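Side-chain contacts in tRNA (cytosine(38)-C(5))-methyltransferase (Schizosaccharomyces pombe, PDB 6FDF), which methylates carbon 5 of cytosine 38 in the anticodon loop of tRNA(Asp), using S-adenosyl-L-methionine as methyl donor: residues V217-S220 / V221-W225; D230-K233 / P234-S238; E267-E270 / R271-A275. All coordinates share one frame; numbering follows the deposited sequence.

Contact 1: residues V217-S220 / V221-W225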
loop_
_atom_site.group_PDB
_atom_site.type_symbol
_atom_site.label_atom_id
_atom_site.label_comp_id
_atom_site.label_asym_id
_atom_site.label_seq_id
_atom_site.Cartn_x
_atom_site.Cartn_y
_atom_site.Cartn_z
ATOM N N VAL A 217 3.716 15.340 -19.889
ATOM C CA VAL A 217 5.011 15.617 -19.283
ATOM C C VAL A 217 5.603 16.862 -19.927
ATOM O O VAL A 217 5.542 17.041 -21.151
ATOM C CB VAL A 217 5.946 14.403 -19.430
ATOM C CG1 VAL A 217 7.268 14.651 -18.704
ATOM C CG2 VAL A 217 5.271 13.150 -18.882
ATOM N N LEU A 218 6.173 17.740 -19.101
ATOM C CA LEU A 218 6.692 19.009 -19.593
ATOM C C LEU A 218 7.938 18.796 -20.446
ATOM O O LEU A 218 8.785 17.955 -20.134
ATOM C CB LEU A 218 7.015 19.939 -18.424
ATOM C CG LEU A 218 5.799 20.473 -17.665
ATOM C CD1 LEU A 218 6.240 21.311 -16.474
ATOM C CD2 LEU A 218 4.901 21.276 -18.593
ATOM N N GLU A 219 8.047 19.582 -21.519
ATOM C CA GLU A 219 9.237 19.531 -22.365
ATOM C C GLU A 219 10.490 19.876 -21.569
ATOM O O GLU A 219 11.558 19.293 -21.792
ATOM C CB GLU A 219 9.072 20.474 -23.556
ATOM C CG GLU A 219 10.285 20.530 -24.480
ATOM C CD GLU A 219 9.973 21.145 -25.834
ATOM O OE1 GLU A 219 10.708 20.854 -26.801
ATOM O OE2 GLU A 219 8.992 21.911 -25.937
ATOM N N SER A 220 10.381 20.827 -20.638
ATOM C CA SER A 220 11.531 21.210 -19.825
ATOM C C SER A 220 12.078 20.025 -19.035
ATOM O O SER A 220 13.298 19.825 -18.966
ATOM C CB SER A 220 11.147 22.352 -18.883
ATOM O OG SER A 220 10.229 21.908 -17.900
ATOM N N VAL A 221 11.191 19.223 -18.443
ATOM C CA VAL A 221 11.622 18.039 -17.704
ATOM C C VAL A 221 12.142 16.968 -18.658
ATOM O O VAL A 221 13.139 16.296 -18.368
ATOM C CB VAL A 221 10.466 17.512 -16.834
ATOM C CG1 VAL A 221 10.825 16.173 -16.203
ATOM C CG2 VAL A 221 10.109 18.532 -15.760
ATOM N N LEU A 222 11.472 16.781 -19.799
ATOM C CA LEU A 222 11.927 15.779 -20.763
ATOM C C LEU A 222 13.289 16.136 -21.349
ATOM O O LEU A 222 14.093 15.241 -21.650
ATOM C CB LEU A 222 10.887 15.616 -21.877
ATOM C CG LEU A 222 9.617 14.843 -21.505
ATOM C CD1 LEU A 222 8.561 14.942 -22.593
ATOM C CD2 LEU A 222 9.953 13.384 -21.228
ATOM N N ASN A 223 13.570 17.429 -21.523
ATOM C CA ASN A 223 14.860 17.831 -22.072
ATOM C C ASN A 223 15.981 17.685 -21.050
ATOM O O ASN A 223 17.125 17.397 -21.421
ATOM C CB ASN A 223 14.793 19.269 -22.581
ATOM C CG ASN A 223 14.139 19.373 -23.945
ATOM O OD1 ASN A 223 13.999 18.376 -24.658
ATOM N ND2 ASN A 223 13.739 20.584 -24.318
ATOM N N LYS A 224 15.684 17.894 -19.767
ATOM C CA LYS A 224 16.719 17.860 -18.742
ATOM C C LYS A 224 16.998 16.450 -18.230
ATOM O O LYS A 224 18.162 16.084 -18.034
ATOM C CB LYS A 224 16.328 18.769 -17.573
ATOM C CG LYS A 224 17.415 18.927 -16.521
ATOM C CD LYS A 224 18.767 19.208 -17.159
ATOM C CE LYS A 224 19.424 20.436 -16.547
ATOM N NZ LYS A 224 19.564 20.304 -15.072
ATOM N N TRP A 225 15.954 15.656 -17.995
ATOM C CA TRP A 225 16.093 14.363 -17.335
ATOM C C TRP A 225 15.388 13.243 -18.093
ATOM O O TRP A 225 15.232 12.148 -17.538
ATOM C CB TRP A 225 15.540 14.409 -15.903
ATOM C CG TRP A 225 16.094 15.502 -15.022
ATOM C CD1 TRP A 225 15.390 16.531 -14.454
ATOM C CD2 TRP A 225 17.454 15.661 -14.589
ATOM N NE1 TRP A 225 16.230 17.323 -13.704
ATOM C CE2 TRP A 225 17.498 16.811 -13.767
ATOM C CE3 TRP A 225 18.633 14.949 -14.817
ATOM C CZ2 TRP A 225 18.678 17.261 -13.175
ATOM C CZ3 TRP A 225 19.806 15.400 -14.231
ATOM C CH2 TRP A 225 19.819 16.547 -13.420
HETATM O O HOH W 1 12.139 18.561 -26.973
#
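V217 turns CG1 to the far side of CB from its backbone N (chi1 -176°), and L222 sets CG beside its own (chi1 -75°); the two side chains cross at about a right angle, and V217 CG1 comes to rest 3.7 Å from L222 CG. L222 CG also packs against the N-cap carbonyl, 3.5 Å from L218 O. This is the first turn of helix 219-225, with L218 at the N-cap position. The helix belongs to the smaller lobe, consistent with the target-recognition domain of C5-methyltransferases, away from the S-adenosylhomocysteine pocket. L222 N donates to L218 O over 3.0 Å, and N223 N follows with a bond of 2.8 Å to E219 O. The third bond, from K224 N to S220 O, is the longest of the three, at 3.2 Å.

On the exposed side of the turn E219 meets N223. The extended chain of E219 carries its carboxylate past the amide, leaving the methylene E219 CG to meet N223 ND2 at 3.5 Å. The carboxylate and amide planes stand 55° apart, and a water spans the two groups, donating to E219 OE1 and to N223 OD1. Beyond the turn, L222 and E219 both pack on M274, and V217 pairs through its backbone with L278.

The chemistry thus divides by depth: V217 and L222 are buried and joined by aliphatic packing, whereas E219 and N223 lie exposed, and their two oxygen acceptors, which could not bond each other directly, are reconciled by a water supplying both protons.

Contact 2: residues D230-K233 / P234-S238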
loop_
_atom_site.group_PDB
_atom_site.type_symbol
_atom_site.label_atom_id
_atom_site.label_comp_id
_atom_site.label_asym_id
_atom_site.label_seq_id
_atom_site.Cartn_x
_atom_site.Cartn_y
_atom_site.Cartn_z
ATOM N N ASP A 230 11.122 5.718 -17.295
ATOM C CA ASP A 230 10.690 4.436 -17.841
ATOM C C ASP A 230 9.383 4.663 -18.589
ATOM O O ASP A 230 8.386 5.078 -17.987
ATOM C CB ASP A 230 10.502 3.398 -16.735
ATOM C CG ASP A 230 10.016 2.060 -17.268
ATOM O OD1 ASP A 230 10.800 1.374 -17.952
ATOM O OD2 ASP A 230 8.848 1.695 -17.005
ATOM N N ILE A 231 9.391 4.408 -19.898
ATOM C CA ILE A 231 8.238 4.666 -20.751
ATOM C C ILE A 231 7.536 3.345 -21.033
ATOM O O ILE A 231 8.172 2.381 -21.478
ATOM C CB ILE A 231 8.658 5.355 -22.060
ATOM C CG1 ILE A 231 9.323 6.703 -21.766
ATOM C CG2 ILE A 231 7.455 5.534 -22.981
ATOM C CD1 ILE A 231 9.936 7.362 -22.985
ATOM N N VAL A 232 6.221 3.313 -20.814
ATOM C CA VAL A 232 5.416 2.139 -21.123
ATOM C C VAL A 232 4.327 2.542 -22.111
ATOM O O VAL A 232 4.018 3.722 -22.293
ATOM C CB VAL A 232 4.798 1.493 -19.862
ATOM C CG1 VAL A 232 5.887 1.083 -18.867
ATOM C CG2 VAL A 232 3.786 2.430 -19.204
ATOM N N LYS A 233 3.762 1.538 -22.770
ATOM C CA LYS A 233 2.689 1.710 -23.733
ATOM C C LYS A 233 1.449 0.967 -23.250
ATOM O O LYS A 233 1.528 0.167 -22.309
ATOM C CB LYS A 233 3.125 1.205 -25.119
ATOM C CG LYS A 233 4.129 2.133 -25.803
ATOM C CD LYS A 233 4.694 1.546 -27.101
ATOM C CE LYS A 233 6.095 0.995 -26.871
ATOM N NZ LYS A 233 6.835 0.744 -28.139
ATOM N N PRO A 234 0.272 1.260 -23.816
ATOM C CA PRO A 234 -0.942 0.546 -23.381
ATOM C C PRO A 234 -0.817 -0.967 -23.415
ATOM O O PRO A 234 -1.439 -1.644 -22.588
ATOM C CB PRO A 234 -2.007 1.048 -24.366
ATOM C CG PRO A 234 -1.542 2.419 -24.725
ATOM C CD PRO A 234 -0.041 2.334 -24.779
ATOM N N ASP A 235 -0.032 -1.525 -24.333
ATOM C CA ASP A 235 0.111 -2.974 -24.399
ATOM C C ASP A 235 1.168 -3.520 -23.446
ATOM O O ASP A 235 1.398 -4.733 -23.448
ATOM C CB ASP A 235 0.429 -3.415 -25.833
ATOM C CG ASP A 235 1.808 -2.977 -26.291
ATOM O OD1 ASP A 235 2.346 -1.999 -25.731
ATOM O OD2 ASP A 235 2.353 -3.609 -27.222
ATOM N N SER A 236 1.807 -2.672 -22.636
ATOM C CA SER A 236 2.810 -3.158 -21.696
ATOM C C SER A 236 2.170 -4.023 -20.616
ATOM O O SER A 236 1.040 -3.787 -20.182
ATOM C CB SER A 236 3.551 -1.987 -21.047
ATOM O OG SER A 236 4.245 -1.232 -22.027
ATOM N N SER A 237 2.928 -5.014 -20.152
ATOM C CA SER A 237 2.473 -5.910 -19.100
ATOM C C SER A 237 3.009 -5.535 -17.724
ATOM O O SER A 237 2.780 -6.274 -16.761
ATOM C CB SER A 237 2.856 -7.355 -19.436
ATOM O OG SER A 237 4.255 -7.483 -19.593
ATOM N N SER A 238 3.714 -4.414 -17.601
ATOM C CA SER A 238 4.100 -3.936 -16.278
ATOM C C SER A 238 4.423 -2.452 -16.351
ATOM O O SER A 238 4.526 -1.862 -17.431
ATOM C CB SER A 238 5.291 -4.717 -15.708
ATOM O OG SER A 238 5.429 -4.466 -14.312
#
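S236 reaches back to K233 through both its backbone and its side chain, closing a type I beta turn that runs from K233 to S236 and leads the chain out of strand 231-232. S236 N donates to K233 O over 2.9 Å, arriving from well above the carbonyl plane. In the reverse direction K233 N donates to S236 OG, also at 2.9 Å and nearly straight at 164°. The hydroxyl is swung beside the backbone N of its own residue (chi1 -62°), which places OG within reach of K233 N and lets it accept this bond. S236 OG also lies 3.5 Å from V232 CB, so the aliphatic residue before the turn flanks the polar closure. Past the turn, the chain passes close to this valine again, with V232 CG1 3.5 Å from S238 O.

At the turn's corner D235 lays OD1 3.4 Å from K233 CB, while the lysine chain bends at chi3, and its NZ makes a weak hydrogen bond to T265 OG1. Farther out, backbone bonds from V232 to I256 and Q258 hold the strand at the edge of the three-stranded sheet, and further backbone bonds join P234 with R203 and S236 with I202. At the start of the segment, D230 OD2 is hydrogen-bonded to S255 OG.

Contact 3: residues E267-E270 / R271-A275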
loop_
_atom_site.group_PDB
_atom_site.type_symbol
_atom_site.label_atom_id
_atom_site.label_comp_id
_atom_site.label_asym_id
_atom_site.label_seq_id
_atom_site.Cartn_x
_atom_site.Cartn_y
_atom_site.Cartn_z
ATOM N N GLU A 267 14.393 5.386 -30.469
ATOM C CA GLU A 267 14.742 6.092 -31.692
ATOM C C GLU A 267 13.941 7.379 -31.829
ATOM O O GLU A 267 14.497 8.432 -32.166
ATOM C CB GLU A 267 14.510 5.179 -32.897
ATOM C CG GLU A 267 15.018 5.699 -34.219
ATOM C CD GLU A 267 14.752 4.718 -35.348
ATOM O OE1 GLU A 267 13.569 4.554 -35.717
ATOM O OE2 GLU A 267 15.718 4.114 -35.863
ATOM N N GLN A 268 12.634 7.321 -31.569
ATOM C CA GLN A 268 11.823 8.526 -31.677
ATOM C C GLN A 268 12.182 9.535 -30.592
ATOM O O GLN A 268 12.078 10.746 -30.816
ATOM C CB GLN A 268 10.335 8.171 -31.604
ATOM C CG GLN A 268 9.403 9.374 -31.667
ATOM C CD GLN A 268 9.614 10.226 -32.912
ATOM O OE1 GLN A 268 9.548 11.454 -32.853
ATOM N NE2 GLN A 268 9.841 9.577 -34.049
ATOM N N PHE A 269 12.621 9.057 -29.427
ATOM C CA PHE A 269 12.956 9.971 -28.338
ATOM C C PHE A 269 14.049 10.947 -28.759
ATOM O O PHE A 269 13.970 12.145 -28.462
ATOM C CB PHE A 269 13.377 9.184 -27.099
ATOM C CG PHE A 269 13.405 10.010 -25.837
ATOM C CD1 PHE A 269 14.512 10.791 -25.527
ATOM C CD2 PHE A 269 12.327 10.011 -24.970
ATOM C CE1 PHE A 269 14.544 11.558 -24.371
ATOM C CE2 PHE A 269 12.349 10.777 -23.807
ATOM C CZ PHE A 269 13.464 11.550 -23.511
ATOM N N GLU A 270 15.075 10.455 -29.464
ATOM C CA GLU A 270 16.129 11.344 -29.940
ATOM C C GLU A 270 15.642 12.229 -31.078
ATOM O O GLU A 270 16.113 13.364 -31.227
ATOM C CB GLU A 270 17.346 10.529 -30.385
ATOM C CG GLU A 270 17.966 9.674 -29.286
ATOM C CD GLU A 270 18.311 10.469 -28.034
ATOM O OE1 GLU A 270 18.700 11.651 -28.157
ATOM O OE2 GLU A 270 18.188 9.908 -26.928
ATOM N N ARG A 271 14.704 11.730 -31.887
ATOM C CA ARG A 271 14.203 12.503 -33.018
ATOM C C ARG A 271 13.382 13.695 -32.545
ATOM O O ARG A 271 13.654 14.840 -32.926
ATOM C CB ARG A 271 13.382 11.598 -33.939
ATOM C CG ARG A 271 14.230 10.583 -34.705
ATOM C CD ARG A 271 13.395 9.655 -35.579
ATOM N NE ARG A 271 14.245 8.821 -36.431
ATOM C CZ ARG A 271 13.831 7.732 -37.073
ATOM N NH1 ARG A 271 12.572 7.324 -36.960
ATOM N NH2 ARG A 271 14.678 7.045 -37.829
ATOM N N ASN A 272 12.361 13.436 -31.722
ATOM C CA ASN A 272 11.512 14.487 -31.162
ATOM C C ASN A 272 10.747 13.845 -30.004
ATOM O O ASN A 272 9.715 13.206 -30.228
ATOM C CB ASN A 272 10.571 15.066 -32.209
ATOM C CG ASN A 272 9.551 16.033 -31.619
ATOM O OD1 ASN A 272 9.664 16.462 -30.470
ATOM N ND2 ASN A 272 8.547 16.381 -32.415
ATOM N N ARG A 273 11.263 14.016 -28.783
ATOM C CA ARG A 273 10.666 13.361 -27.626
ATOM C C ARG A 273 9.266 13.876 -27.322
ATOM O O ARG A 273 8.494 13.178 -26.655
ATOM C CB ARG A 273 11.570 13.525 -26.399
ATOM C CG ARG A 273 11.827 14.973 -25.997
ATOM C CD ARG A 273 13.063 15.094 -25.122
ATOM N NE ARG A 273 14.284 14.856 -25.887
ATOM C CZ ARG A 273 15.490 14.700 -25.350
ATOM N NH1 ARG A 273 15.653 14.754 -24.033
ATOM N NH2 ARG A 273 16.539 14.485 -26.132
ATOM N N MET A 274 8.908 15.070 -27.798
ATOM C CA MET A 274 7.551 15.554 -27.566
ATOM C C MET A 274 6.529 14.852 -28.450
ATOM O O MET A 274 5.340 14.844 -28.115
ATOM C CB MET A 274 7.478 17.068 -27.784
ATOM C CG MET A 274 8.371 17.866 -26.849
ATOM S SD MET A 274 8.168 17.364 -25.133
ATOM C CE MET A 274 6.534 18.011 -24.797
ATOM N N ALA A 275 6.960 14.258 -29.563
ATOM C CA ALA A 275 6.041 13.559 -30.451
ATOM C C ALA A 275 5.608 12.206 -29.903
ATOM O O ALA A 275 4.703 11.583 -30.468
ATOM C CB ALA A 275 6.680 13.371 -31.828
HETATM O O HOH W 2 14.072 14.851 -28.733
HETATM O O HOH W 3 17.405 14.609 -28.895
HETATM O O HOH W 4 19.169 13.828 -26.033
#
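E267 and R271 lie side by side and point the same way, the carboxylate stacked over one face of the guanidinium with their planes 24° apart. E267 OE1 is 3.2 Å from R271 NH1, a salt bridge of charge alone, since the oxygen stands well out of the guanidinium plane and no N-H aims at it. The backbone bond between the same residues, R271 N to E267 O, is weak.

One residue on, Q268 O accepts a bond of 2.9 Å from N272 N. This is an i to i+4 bond of helix 265-272. At the next position F269 O does not bond R273 N directly; a water donates to F269 O and accepts from R273 N and R273 NE.

F269 carries the apolar part. R273 CB sits over the centre of its ring, 3.7 Å from the centroid, in a CH-pi contact. The arginine then bends at chi3 (71°) and brings its guanidinium back past the ring rim, where F269 CE1 lies over the centre of one guanidinium face, 3.4 Å from R273 CZ; the two planes are tilted by 44°. R273 NH1 is hydrogen-bonded to L222 O.

At E270, OE1 stays 4.1 Å from R273 NH2, too far for a salt bridge, and two waters at the guanidinium edge bridge R273 NH2 and E270 OE1, one of them only weakly to OE1 but also donating to E270 O. The other carboxylate oxygen, E270 OE2, is hydrogen-bonded to H227 NE2.

All three contacts lie on the same side of the chain's centre, away from the S-adenosylhomocysteine pocket and the predicted catalytic C85. Contact 1 is partly buried, whereas contacts 2 and 3 are surface contacts, each with a single buried residue, V232 and F269 respectively. Contact 1 is the first turn of helix 219-225, and contact 3 lies along helix 265-272 and the residues after it; the two touch, N223 OD1 packing on R273 CD. Contact 2 instead shapes the exit from an edge strand and meets contact 3 through I231 against F269, but does not touch contact 1. Its chemistry is serine-to-backbone bonding, against water bridging in contacts 1 and 3 and charge pairing in contact 3.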